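Local coordinates for teichoic acid biosynthesis protein F (PDB 3L7I) that probably takes part in teichoic acid biosynthesis and is built, in its modelled part, as two Rossmann-like domains of the GT-B type, at residues Gly445-Arg450 and Asn486-Glu491; Ile504-Tyr509 and Cys699-Gly704; Asp513-Arg518 and Glu611-Ser616; Leu532-Asp537 and Val578-Met583. All coordinates share one frame; numbering follows the deposited sequence.

Overall arrangement
The four contacts run from what is probably the cleft between the two domains of a GT-B-type fold out into the second. Contact 1 is buried and polar: a loop of the first domain meets a capped helix start. Contact 2, partly buried, sets the end of the last strand of the first domain's sheet, and the turn after it, against the loop 699-704; it touches contact 1 through a salt bridge, R487 with E506. Contact 3, buried and apolar, joins a short helix next to that loop to helix 609-614. Contact 4 is partly buried and wholly apolar, and it touches contact 3 where L532 meets L612 and I615. Hydrogen bonds carry contact 1, contact 2 is mixed, and contacts 3 and 4 are hydrocarbon packing.

Contact 1: Gly445-Arg450 and Asn486-Glu491; sequences GTPLKR and NRYSTE
T446 and Y488 meet at the rim of the tyrosine ring: the CG2 methyl of T446 lies 3.3 Å from Y488 CE2, near the ring plane, and the two side chains cross at about a right angle. The threonine's chi1 of -68° sends the methyl to the tyrosine and the hydroxyl to N486. At the end of the same ring, Y488 OH donates to P447 O at 2.7 Å, with a C=O...donor angle of 153° and the donor tilted somewhat from the carbonyl plane. The helix side is a worked example of side-chain N-capping. N486 stands just before helix 487-496, and its OD1 accepts from S489 N at 3.0 Å in the carbonyl plane. S489 OG donates to that same OD1, also at 3.0 Å, but from well off the plane. The two bonds to OD1, together with those of N486 ND2 to T446 OG1 (3.1 Å, 166°, close to the amide plane) and to F698 O, should fix the amide's rotation. S489 OG packs beside the P447 ring as well. The loop and the helix follow neighbouring parallel strands of the first Rossmann-like sheet, 438-441 and 481-484. F628, from helix 626-630 of the second domain, touches both T446 and L448.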
loop_
_atom_site.group_PDB
_atom_site.type_symbol
_atom_site.label_atom_id
_atom_site.label_comp_id
_atom_site.label_asym_id
_atom_site.label_seq_id
_atom_site.Cartn_x
_atom_site.Cartn_y
_atom_site.Cartn_z
ATOM N N GLY A 445 -22.464 -32.604 27.296
ATOM C CA GLY A 445 -23.086 -32.932 28.563
ATOM C C GLY A 445 -24.300 -32.157 29.015
ATOM O O GLY A 445 -24.444 -30.978 28.711
ATOM N N THR A 446 -25.168 -32.842 29.752
ATOM C CA THR A 446 -26.354 -32.237 30.321
ATOM C C THR A 446 -25.933 -31.127 31.261
ATOM O O THR A 446 -25.137 -31.363 32.170
ATOM C CB THR A 446 -27.190 -33.256 31.133
ATOM O OG1 THR A 446 -27.766 -34.240 30.259
ATOM C CG2 THR A 446 -28.300 -32.538 31.868
ATOM N N PRO A 447 -26.463 -29.906 31.055
ATOM C CA PRO A 447 -25.972 -28.787 31.864
ATOM C C PRO A 447 -26.536 -28.853 33.270
ATOM O O PRO A 447 -27.688 -29.229 33.458
ATOM C CB PRO A 447 -26.517 -27.554 31.139
ATOM C CG PRO A 447 -26.987 -28.041 29.827
ATOM C CD PRO A 447 -27.425 -29.456 30.040
ATOM N N LEU A 448 -25.696 -28.522 34.244
ATOM C CA LEU A 448 -26.140 -28.293 35.607
ATOM C C LEU A 448 -25.941 -26.809 35.885
ATOM O O LEU A 448 -26.789 -26.166 36.499
ATOM C CB LEU A 448 -25.323 -29.127 36.580
ATOM C CG LEU A 448 -25.399 -28.698 38.038
ATOM C CD1 LEU A 448 -26.593 -29.350 38.683
ATOM C CD2 LEU A 448 -24.119 -29.052 38.775
ATOM N N LYS A 449 -24.831 -26.263 35.408
ATOM C CA LYS A 449 -24.557 -24.845 35.574
ATOM C C LYS A 449 -25.090 -24.022 34.384
ATOM O O LYS A 449 -25.039 -24.462 33.233
ATOM C CB LYS A 449 -23.040 -24.612 35.753
ATOM C CG LYS A 449 -22.426 -25.204 37.041
ATOM C CD LYS A 449 -20.921 -25.520 36.882
ATOM C CE LYS A 449 -20.237 -25.962 38.201
ATOM N NZ LYS A 449 -19.658 -24.797 39.000
ATOM N N ARG A 450 -25.591 -22.823 34.662
ATOM C CA ARG A 450 -26.070 -21.934 33.608
ATOM C C ARG A 450 -24.946 -21.518 32.664
ATOM O O ARG A 450 -23.851 -21.179 33.112
ATOM C CB ARG A 450 -26.717 -20.682 34.209
ATOM C CG ARG A 450 -27.872 -20.955 35.144
ATOM C CD ARG A 450 -28.484 -19.653 35.660
ATOM N NE ARG A 450 -29.430 -19.068 34.705
ATOM C CZ ARG A 450 -30.734 -19.347 34.669
ATOM N NH1 ARG A 450 -31.266 -20.211 35.543
ATOM N NH2 ARG A 450 -31.506 -18.759 33.759
ATOM N N ASN A 486 -31.644 -35.184 26.673
ATOM C CA ASN A 486 -32.948 -35.241 27.344
ATOM C C ASN A 486 -33.795 -33.990 27.090
ATOM O O ASN A 486 -33.284 -32.978 26.628
ATOM C CB ASN A 486 -32.765 -35.459 28.853
ATOM C CG ASN A 486 -31.493 -34.817 29.380
ATOM O OD1 ASN A 486 -31.403 -33.596 29.527
ATOM N ND2 ASN A 486 -30.493 -35.643 29.656
ATOM N N ARG A 487 -35.086 -34.054 27.404
ATOM C CA ARG A 487 -35.968 -32.921 27.155
ATOM C C ARG A 487 -35.530 -31.693 27.927
ATOM O O ARG A 487 -35.613 -30.577 27.430
ATOM C CB ARG A 487 -37.413 -33.262 27.489
ATOM C CG ARG A 487 -38.376 -32.212 26.991
ATOM C CD ARG A 487 -38.283 -32.056 25.473
ATOM N NE ARG A 487 -39.495 -32.530 24.798
ATOM C CZ ARG A 487 -39.588 -33.639 24.061
ATOM N NH1 ARG A 487 -38.527 -34.421 23.873
ATOM N NH2 ARG A 487 -40.757 -33.961 23.500
ATOM N N TYR A 488 -35.067 -31.920 29.149
ATOM C CA TYR A 488 -34.498 -30.881 30.005
ATOM C C TYR A 488 -33.330 -30.167 29.344
ATOM O O TYR A 488 -33.235 -28.951 29.389
ATOM C CB TYR A 488 -34.074 -31.534 31.309
ATOM C CG TYR A 488 -33.042 -30.821 32.149
ATOM C CD1 TYR A 488 -33.423 -30.007 33.204
ATOM C CD2 TYR A 488 -31.685 -31.031 31.938
ATOM C CE1 TYR A 488 -32.482 -29.384 33.992
ATOM C CE2 TYR A 488 -30.738 -30.413 32.719
ATOM C CZ TYR A 488 -31.141 -29.597 33.747
ATOM O OH TYR A 488 -30.194 -28.983 34.536
ATOM N N SER A 489 -32.444 -30.921 28.713
ATOM C CA SER A 489 -31.372 -30.306 27.944
ATOM C C SER A 489 -31.900 -29.573 26.712
ATOM O O SER A 489 -31.484 -28.461 26.437
ATOM C CB SER A 489 -30.306 -31.337 27.555
ATOM O OG SER A 489 -29.389 -31.539 28.616
ATOM N N THR A 490 -32.810 -30.194 25.971
ATOM C CA THR A 490 -33.432 -29.519 24.845
ATOM C C THR A 490 -34.029 -28.177 25.251
ATOM O O THR A 490 -33.818 -27.179 24.583
ATOM C CB THR A 490 -34.567 -30.346 24.216
ATOM O OG1 THR A 490 -34.070 -31.618 23.778
ATOM C CG2 THR A 490 -35.174 -29.598 23.031
ATOM N N GLU A 491 -34.788 -28.153 26.339
ATOM C CA GLU A 491 -35.509 -26.943 26.718
ATOM C C GLU A 491 -34.520 -25.839 27.080
ATOM O O GLU A 491 -34.720 -24.672 26.735
ATOM C CB GLU A 491 -36.467 -27.230 27.873
ATOM C CG GLU A 491 -37.881 -26.718 27.633
ATOM C CD GLU A 491 -38.698 -27.607 26.681
ATOM O OE1 GLU A 491 -39.395 -28.532 27.173
ATOM O OE2 GLU A 491 -38.665 -27.372 25.446
#

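Contact 2: Ile504-Tyr509 and Cys699-Gly704; sequences ILEIGY and CSVDNG
V701 lays its CG1 methyl over the peptide that joins I507 to G508, 3.6 Å from I507 C and 3.8 Å from G508 N. This is consistent with the return crossing of a GT-B-type fold, in which the chain leaves the second domain after helix 688-698 and runs into helix 706-721 against the first. The partner, strand 504-506, is the outermost strand of the first parallel sheet, so the loop meets the chain just where it runs off that edge. E506 is the centre of an inverse gamma turn, which bends the backbone at the strand end. A chi1 of 172° carries V701 CG1 to the bent main chain, while CG2 comes no nearer than 4.2 Å to E506 OE1. The two side chains cross at about a right angle. The other carboxylate oxygen of E506, OE2, is engaged by R487 NH1 in a salt bridge and by T490 OG1, which ties this bend to the neighbouring helix. I507 turns its side chain from the loop and packs instead on Y709 and I710 of helix 706-721, so the loop meets this residue mainly through its backbone. G508 has no side chain, and so D702 can come in directly against the main chain. D702 OD2 has a weak hydrogen bond from N512 ND2, whereas D702 OD1 lies 3.0 Å from Y509 N.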
loop_
_atom_site.group_PDB
_atom_site.type_symbol
_atom_site.label_atom_id
_atom_site.label_comp_id
_atom_site.label_asym_id
_atom_site.label_seq_id
_atom_site.Cartn_x
_atom_site.Cartn_y
_atom_site.Cartn_z
ATOM N N ILE A 504 -32.325 -29.635 16.897
ATOM C CA ILE A 504 -31.896 -30.506 17.971
ATOM C C ILE A 504 -32.224 -31.968 17.676
ATOM O O ILE A 504 -33.355 -32.296 17.291
ATOM C CB ILE A 504 -32.568 -30.081 19.262
ATOM C CG1 ILE A 504 -32.011 -28.723 19.690
ATOM C CG2 ILE A 504 -32.358 -31.130 20.337
ATOM C CD1 ILE A 504 -32.905 -27.952 20.633
ATOM N N LEU A 505 -31.239 -32.848 17.832
ATOM C CA LEU A 505 -31.495 -34.284 17.735
ATOM C C LEU A 505 -31.466 -34.889 19.131
ATOM O O LEU A 505 -30.385 -35.083 19.706
ATOM C CB LEU A 505 -30.435 -34.962 16.884
ATOM C CG LEU A 505 -30.106 -34.359 15.531
ATOM C CD1 LEU A 505 -29.022 -35.168 14.854
ATOM C CD2 LEU A 505 -31.359 -34.348 14.709
ATOM N N GLU A 506 -32.638 -35.166 19.694
ATOM C CA GLU A 506 -32.714 -35.757 21.023
ATOM C C GLU A 506 -32.446 -37.223 20.910
ATOM O O GLU A 506 -33.367 -37.996 20.736
ATOM C CB GLU A 506 -34.109 -35.597 21.584
ATOM C CG GLU A 506 -34.222 -34.590 22.688
ATOM C CD GLU A 506 -35.380 -34.904 23.613
ATOM O OE1 GLU A 506 -35.875 -36.064 23.608
ATOM O OE2 GLU A 506 -35.799 -33.982 24.337
ATOM N N ILE A 507 -31.193 -37.627 21.008
ATOM C CA ILE A 507 -30.879 -39.024 20.748
ATOM C C ILE A 507 -29.936 -39.618 21.771
ATOM O O ILE A 507 -29.800 -40.829 21.837
ATOM C CB ILE A 507 -30.266 -39.206 19.358
ATOM C CG1 ILE A 507 -29.033 -38.298 19.201
ATOM C CG2 ILE A 507 -31.306 -38.939 18.274
ATOM C CD1 ILE A 507 -28.267 -38.545 17.913
ATOM N N GLY A 508 -29.288 -38.759 22.564
ATOM C CA GLY A 508 -28.365 -39.197 23.599
ATOM C C GLY A 508 -26.942 -39.074 23.105
ATOM O O GLY A 508 -26.704 -38.903 21.915
ATOM N N TYR A 509 -25.985 -39.152 24.018
ATOM C CA TYR A 509 -24.579 -38.944 23.669
ATOM C C TYR A 509 -23.917 -40.189 23.087
ATOM O O TYR A 509 -24.000 -41.287 23.648
ATOM C CB TYR A 509 -23.799 -38.436 24.877
ATOM C CG TYR A 509 -24.079 -36.999 25.175
ATOM C CD1 TYR A 509 -23.927 -36.048 24.184
ATOM C CD2 TYR A 509 -24.493 -36.583 26.434
ATOM C CE1 TYR A 509 -24.178 -34.723 24.416
ATOM C CE2 TYR A 509 -24.748 -35.243 26.684
ATOM C CZ TYR A 509 -24.589 -34.315 25.659
ATOM O OH TYR A 509 -24.831 -32.967 25.830
ATOM N N CYS A 699 -31.718 -39.803 31.772
ATOM C CA CYS A 699 -30.936 -40.829 31.088
ATOM C C CYS A 699 -31.758 -41.784 30.248
ATOM O O CYS A 699 -31.207 -42.699 29.631
ATOM C CB CYS A 699 -30.117 -41.632 32.089
ATOM S SG CYS A 699 -29.587 -40.684 33.516
ATOM N N SER A 700 -33.067 -41.570 30.224
ATOM C CA SER A 700 -33.983 -42.508 29.582
ATOM C C SER A 700 -33.793 -42.543 28.070
ATOM O O SER A 700 -34.104 -43.530 27.418
ATOM C CB SER A 700 -35.430 -42.131 29.904
ATOM O OG SER A 700 -35.778 -40.903 29.285
ATOM N N VAL A 701 -33.278 -41.454 27.519
ATOM C CA VAL A 701 -33.189 -41.298 26.076
ATOM C C VAL A 701 -32.148 -42.194 25.424
ATOM O O VAL A 701 -32.351 -42.606 24.293
ATOM C CB VAL A 701 -32.936 -39.836 25.679
ATOM C CG1 VAL A 701 -32.638 -39.716 24.185
ATOM C CG2 VAL A 701 -34.126 -38.966 26.080
ATOM N N ASP A 702 -31.057 -42.509 26.127
ATOM C CA ASP A 702 -29.917 -43.230 25.530
ATOM C C ASP A 702 -30.214 -44.669 24.995
ATOM O O ASP A 702 -30.409 -45.622 25.745
ATOM C CB ASP A 702 -28.671 -43.154 26.448
ATOM C CG ASP A 702 -27.837 -41.846 26.235
ATOM O OD1 ASP A 702 -27.432 -41.578 25.077
ATOM O OD2 ASP A 702 -27.567 -41.092 27.212
ATOM N N ASN A 703 -30.257 -44.766 23.665
ATOM C CA ASN A 703 -30.520 -45.979 22.893
ATOM C C ASN A 703 -29.352 -46.926 22.910
ATOM O O ASN A 703 -29.488 -48.103 22.601
ATOM C CB ASN A 703 -30.693 -45.582 21.427
ATOM C CG ASN A 703 -32.096 -45.791 20.920
ATOM O OD1 ASN A 703 -33.006 -46.092 21.689
ATOM N ND2 ASN A 703 -32.287 -45.636 19.608
ATOM N N GLY A 704 -28.184 -46.382 23.224
ATOM C CA GLY A 704 -26.934 -47.019 22.873
ATOM C C GLY A 704 -26.718 -46.852 21.380
ATOM O O GLY A 704 -25.742 -47.332 20.828
#

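Contact 3: Asp513-Arg518 and Glu611-Ser616; sequences DVLVNR and ELFLIS
Apolar packing carries this contact, and its centre is L515 against L614. The two leucines cross obliquely, with CD2 of L515 3.6 Å from CD2 of L614. With chi1 -57° and chi2 180°, L515 also brings CD2 to the base of the neighbouring side chain, 4.0 Å from F613 CB. L614 extends over the other helix in turn: its CD1 methyl lies 4.0 Å from R518 CB, and its CD2 is 3.9 Å from V514 O. Polar groups work at the margins. The guanidinium of R518 turns away from L614 to form a salt bridge with D521 and a cation-pi contact with Y524, whose hydroxyl bonds to E611. Within the second segment S616 OG donates to L612 O at 2.7 Å, just past the end of helix 609-614. In the fold, helix 513-517 lies on the path from the last strand of the first sheet into the second domain, and helix 609-614 belongs to that second domain; L614 also touches helix 522-531 through Y524 and L525. Joined almost wholly through hydrocarbon, the two helices are held by van der Waals packing in a buried place, with the charges left to partners around them.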
loop_
_atom_site.group_PDB
_atom_site.type_symbol
_atom_site.label_atom_id
_atom_site.label_comp_id
_atom_site.label_asym_id
_atom_site.label_seq_id
_atom_site.Cartn_x
_atom_site.Cartn_y
_atom_site.Cartn_z
ATOM N N ASP A 513 -22.891 -44.393 24.579
ATOM C CA ASP A 513 -23.270 -45.668 23.962
ATOM C C ASP A 513 -22.787 -46.861 24.791
ATOM O O ASP A 513 -23.589 -47.718 25.198
ATOM C CB ASP A 513 -22.723 -45.776 22.527
ATOM C CG ASP A 513 -23.595 -45.044 21.478
ATOM O OD1 ASP A 513 -24.696 -44.549 21.830
ATOM O OD2 ASP A 513 -23.166 -44.977 20.291
ATOM N N VAL A 514 -21.478 -46.907 25.045
ATOM C CA VAL A 514 -20.864 -47.995 25.819
ATOM C C VAL A 514 -21.536 -48.254 27.182
ATOM O O VAL A 514 -21.524 -49.383 27.666
ATOM C CB VAL A 514 -19.338 -47.757 26.054
ATOM C CG1 VAL A 514 -18.489 -48.441 25.005
ATOM C CG2 VAL A 514 -19.048 -46.284 26.107
ATOM N N LEU A 515 -22.084 -47.214 27.816
ATOM C CA LEU A 515 -22.715 -47.390 29.121
ATOM C C LEU A 515 -23.980 -48.227 28.953
ATOM O O LEU A 515 -24.392 -48.977 29.841
ATOM C CB LEU A 515 -23.015 -46.044 29.773
ATOM C CG LEU A 515 -21.811 -45.115 29.961
ATOM C CD1 LEU A 515 -22.255 -43.830 30.602
ATOM C CD2 LEU A 515 -20.704 -45.754 30.792
ATOM N N VAL A 516 -24.583 -48.117 27.781
ATOM C CA VAL A 516 -25.790 -48.873 27.488
ATOM C C VAL A 516 -25.490 -50.272 26.915
ATOM O O VAL A 516 -26.079 -51.271 27.355
ATOM C CB VAL A 516 -26.691 -48.090 26.538
ATOM C CG1 VAL A 516 -27.712 -49.008 25.908
ATOM C CG2 VAL A 516 -27.364 -46.947 27.279
ATOM N N ASN A 517 -24.564 -50.339 25.957
ATOM C CA ASN A 517 -24.259 -51.584 25.244
ATOM C C ASN A 517 -23.227 -52.538 25.867
ATOM O O ASN A 517 -23.097 -53.673 25.404
ATOM C CB ASN A 517 -23.758 -51.270 23.841
ATOM C CG ASN A 517 -24.663 -50.351 23.096
ATOM O OD1 ASN A 517 -25.887 -50.460 23.186
ATOM N ND2 ASN A 517 -24.070 -49.427 22.340
ATOM N N ARG A 518 -22.487 -52.097 26.882
ATOM C CA ARG A 518 -21.285 -52.811 27.295
ATOM C C ARG A 518 -21.149 -53.038 28.788
ATOM O O ARG A 518 -20.161 -53.631 29.229
ATOM C CB ARG A 518 -20.050 -52.045 26.843
ATOM C CG ARG A 518 -19.825 -51.999 25.345
ATOM C CD ARG A 518 -18.924 -53.126 24.922
ATOM N NE ARG A 518 -17.836 -52.656 24.076
ATOM C CZ ARG A 518 -16.797 -53.409 23.722
ATOM N NH1 ARG A 518 -16.704 -54.666 24.151
ATOM N NH2 ARG A 518 -15.845 -52.900 22.945
ATOM N N GLU A 611 -15.361 -45.417 30.123
ATOM C CA GLU A 611 -14.765 -46.646 30.600
ATOM C C GLU A 611 -14.562 -46.583 32.107
ATOM O O GLU A 611 -14.811 -47.559 32.807
ATOM C CB GLU A 611 -13.449 -46.936 29.869
ATOM C CG GLU A 611 -13.646 -47.184 28.382
ATOM C CD GLU A 611 -12.384 -47.591 27.676
ATOM O OE1 GLU A 611 -11.296 -47.432 28.267
ATOM O OE2 GLU A 611 -12.476 -48.067 26.523
ATOM N N LEU A 612 -14.137 -45.437 32.624
ATOM C CA LEU A 612 -13.994 -45.328 34.066
ATOM C C LEU A 612 -15.359 -45.517 34.770
ATOM O O LEU A 612 -15.442 -46.156 35.832
ATOM C CB LEU A 612 -13.295 -44.031 34.467
ATOM C CG LEU A 612 -11.812 -43.963 34.084
ATOM C CD1 LEU A 612 -11.178 -42.607 34.432
ATOM C CD2 LEU A 612 -11.057 -45.097 34.736
ATOM N N PHE A 613 -16.440 -45.010 34.179
ATOM C CA PHE A 613 -17.751 -45.240 34.791
ATOM C C PHE A 613 -18.076 -46.721 34.808
ATOM O O PHE A 613 -18.491 -47.258 35.835
ATOM C CB PHE A 613 -18.883 -44.480 34.081
ATOM C CG PHE A 613 -18.763 -42.995 34.161
ATOM C CD1 PHE A 613 -18.279 -42.387 35.305
ATOM C CD2 PHE A 613 -19.143 -42.207 33.099
ATOM C CE1 PHE A 613 -18.156 -41.021 35.377
ATOM C CE2 PHE A 613 -19.029 -40.841 33.172
ATOM C CZ PHE A 613 -18.538 -40.246 34.311
ATOM N N LEU A 614 -17.901 -47.371 33.657
ATOM C CA LEU A 614 -18.270 -48.778 33.489
ATOM C C LEU A 614 -17.724 -49.646 34.615
ATOM O O LEU A 614 -18.416 -50.505 35.137
ATOM C CB LEU A 614 -17.770 -49.316 32.154
ATOM C CG LEU A 614 -18.668 -49.070 30.947
ATOM C CD1 LEU A 614 -18.248 -49.978 29.814
ATOM C CD2 LEU A 614 -20.128 -49.316 31.300
ATOM N N ILE A 615 -16.480 -49.411 35.007
ATOM C CA ILE A 615 -15.911 -50.214 36.070
ATOM C C ILE A 615 -16.142 -49.642 37.482
ATOM O O ILE A 615 -15.563 -50.138 38.441
ATOM C CB ILE A 615 -14.403 -50.485 35.840
ATOM C CG1 ILE A 615 -13.599 -49.198 36.026
ATOM C CG2 ILE A 615 -14.165 -51.155 34.481
ATOM C CD1 ILE A 615 -12.085 -49.399 36.017
ATOM N N SER A 616 -16.998 -48.631 37.626
ATOM C CA SER A 616 -17.196 -48.008 38.940
ATOM C C SER A 616 -18.465 -48.462 39.640
ATOM O O SER A 616 -19.557 -48.357 39.071
ATOM C CB SER A 616 -17.245 -46.490 38.827
ATOM O OG SER A 616 -15.997 -45.944 38.460
#

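Contact 4: Leu532-Asp537 and Val578-Met583; sequences LNLPSD and VILLRM
L534 points its CD2 methyl into the angle between two residues of one strand face, V578 and L580. It stands at about a right angle to V578, with L534 CD2 4.0 Å from V578 CG1. Against L580 the approach is oblique, and the same CD2 lies 4.2 Å from L580 CD2. One branch of L534 thus serves both partners at once. To either side the packing is looser: L532 CD1 is 4.5 Å from L580 CD1, and P535 CG is 4.5 Å from V578 CG2. The loop that presents these residues begins where helix 522-531 ends in a Schellman motif, N533 having positive phi, and it leads into strand 539-543. That strand and 600-602 flank strand 577-581 in the parallel sheet of the second Rossmann-like domain. The contact packs the loop against the sheet face, where I601 of the next strand touches L534, V578 and L580. All four side-chain pairs are hydrocarbon to hydrocarbon, so the fit rests on dispersion and the exclusion of water, and the strand's backbone polar groups are left to its sheet neighbours.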
loop_
_atom_site.group_PDB
_atom_site.type_symbol
_atom_site.label_atom_id
_atom_site.label_comp_id
_atom_site.label_asym_id
_atom_site.label_seq_id
_atom_site.Cartn_x
_atom_site.Cartn_y
_atom_site.Cartn_z
ATOM N N LEU A 532 -5.565 -50.472 34.287
ATOM C CA LEU A 532 -5.317 -49.648 35.479
ATOM C C LEU A 532 -4.589 -50.367 36.642
ATOM O O LEU A 532 -4.323 -49.753 37.681
ATOM C CB LEU A 532 -6.621 -49.039 35.990
ATOM C CG LEU A 532 -7.333 -48.072 35.040
ATOM C CD1 LEU A 532 -8.809 -47.925 35.390
ATOM C CD2 LEU A 532 -6.650 -46.712 34.993
ATOM N N ASN A 533 -4.272 -51.652 36.458
ATOM C CA ASN A 533 -3.589 -52.468 37.472
ATOM C C ASN A 533 -4.332 -52.571 38.789
ATOM O O ASN A 533 -3.739 -52.570 39.867
ATOM C CB ASN A 533 -2.168 -51.973 37.701
ATOM C CG ASN A 533 -1.405 -51.808 36.401
ATOM O OD1 ASN A 533 -0.999 -52.796 35.769
ATOM N ND2 ASN A 533 -1.217 -50.550 35.980
ATOM N N LEU A 534 -5.644 -52.674 38.682
ATOM C CA LEU A 534 -6.504 -52.722 39.844
ATOM C C LEU A 534 -6.539 -54.121 40.470
ATOM O O LEU A 534 -6.685 -55.122 39.768
ATOM C CB LEU A 534 -7.911 -52.279 39.447
ATOM C CG LEU A 534 -7.971 -50.845 38.923
ATOM C CD1 LEU A 534 -9.370 -50.465 38.475
ATOM C CD2 LEU A 534 -7.508 -49.925 40.012
ATOM N N PRO A 535 -6.383 -54.188 41.798
ATOM C CA PRO A 535 -6.672 -55.371 42.612
ATOM C C PRO A 535 -7.938 -56.111 42.161
ATOM O O PRO A 535 -8.844 -55.500 41.601
ATOM C CB PRO A 535 -6.884 -54.769 43.995
ATOM C CG PRO A 535 -5.933 -53.609 44.017
ATOM C CD PRO A 535 -5.798 -53.103 42.600
ATOM N N SER A 536 -8.002 -57.410 42.435
ATOM C CA SER A 536 -9.030 -58.271 41.850
ATOM C C SER A 536 -10.289 -58.424 42.703
ATOM O O SER A 536 -11.397 -58.469 42.176
ATOM C CB SER A 536 -8.455 -59.661 41.531
ATOM O OG SER A 536 -7.281 -59.568 40.738
ATOM N N ASP A 537 -10.120 -58.518 44.015
ATOM C CA ASP A 537 -11.243 -58.776 44.910
ATOM C C ASP A 537 -12.005 -57.503 45.262
ATOM O O ASP A 537 -13.104 -57.552 45.818
ATOM C CB ASP A 537 -10.725 -59.407 46.195
ATOM C CG ASP A 537 -9.652 -58.558 46.866
ATOM O OD1 ASP A 537 -8.618 -58.269 46.209
ATOM O OD2 ASP A 537 -9.845 -58.180 48.049
ATOM N N VAL A 578 -11.146 -49.872 46.173
ATOM C CA VAL A 578 -10.078 -49.070 45.646
ATOM C C VAL A 578 -10.741 -47.777 45.142
ATOM O O VAL A 578 -11.878 -47.810 44.657
ATOM C CB VAL A 578 -9.350 -49.853 44.574
ATOM C CG1 VAL A 578 -9.867 -49.487 43.194
ATOM C CG2 VAL A 578 -7.886 -49.617 44.701
ATOM N N ILE A 579 -10.089 -46.632 45.291
ATOM C CA ILE A 579 -10.745 -45.384 44.872
ATOM C C ILE A 579 -10.051 -44.667 43.695
ATOM O O ILE A 579 -8.842 -44.391 43.750
ATOM C CB ILE A 579 -10.932 -44.424 46.066
ATOM C CG1 ILE A 579 -11.760 -43.221 45.660
ATOM C CG2 ILE A 579 -9.591 -43.982 46.649
ATOM C CD1 ILE A 579 -11.927 -42.245 46.832
ATOM N N LEU A 580 -10.798 -44.391 42.624
ATOM C CA LEU A 580 -10.214 -43.698 41.464
ATOM C C LEU A 580 -10.380 -42.190 41.581
ATOM O O LEU A 580 -11.511 -41.697 41.669
ATOM C CB LEU A 580 -10.834 -44.185 40.157
ATOM C CG LEU A 580 -10.896 -45.698 39.967
ATOM C CD1 LEU A 580 -11.386 -46.091 38.589
ATOM C CD2 LEU A 580 -9.524 -46.273 40.237
ATOM N N LEU A 581 -9.266 -41.460 41.595
ATOM C CA LEU A 581 -9.316 -40.006 41.715
ATOM C C LEU A 581 -9.207 -39.339 40.339
ATOM O O LEU A 581 -8.144 -39.375 39.694
ATOM C CB LEU A 581 -8.200 -39.491 42.628
ATOM C CG LEU A 581 -8.031 -40.139 43.999
ATOM C CD1 LEU A 581 -6.853 -39.536 44.746
ATOM C CD2 LEU A 581 -9.297 -40.032 44.847
ATOM N N ARG A 582 -10.302 -38.731 39.889
ATOM C CA ARG A 582 -10.304 -38.003 38.635
ATOM C C ARG A 582 -10.328 -36.505 38.887
ATOM O O ARG A 582 -11.392 -35.915 39.052
ATOM C CB ARG A 582 -11.503 -38.420 37.785
ATOM C CG ARG A 582 -11.679 -37.567 36.532
ATOM C CD ARG A 582 -12.064 -38.386 35.312
ATOM N NE ARG A 582 -10.880 -38.733 34.552
ATOM C CZ ARG A 582 -10.709 -38.457 33.266
ATOM N NH1 ARG A 582 -11.671 -37.863 32.564
ATOM N NH2 ARG A 582 -9.577 -38.810 32.672
ATOM N N MET A 583 -9.156 -35.891 38.887
ATOM C CA MET A 583 -9.016 -34.484 39.248
ATOM C C MET A 583 -8.656 -33.596 38.068
ATOM O O MET A 583 -8.189 -34.082 37.050
ATOM C CB MET A 583 -7.898 -34.357 40.278
ATOM C CG MET A 583 -7.772 -35.578 41.161
ATOM S SD MET A 583 -9.106 -35.528 42.355
ATOM C CE MET A 583 -8.447 -34.280 43.466
#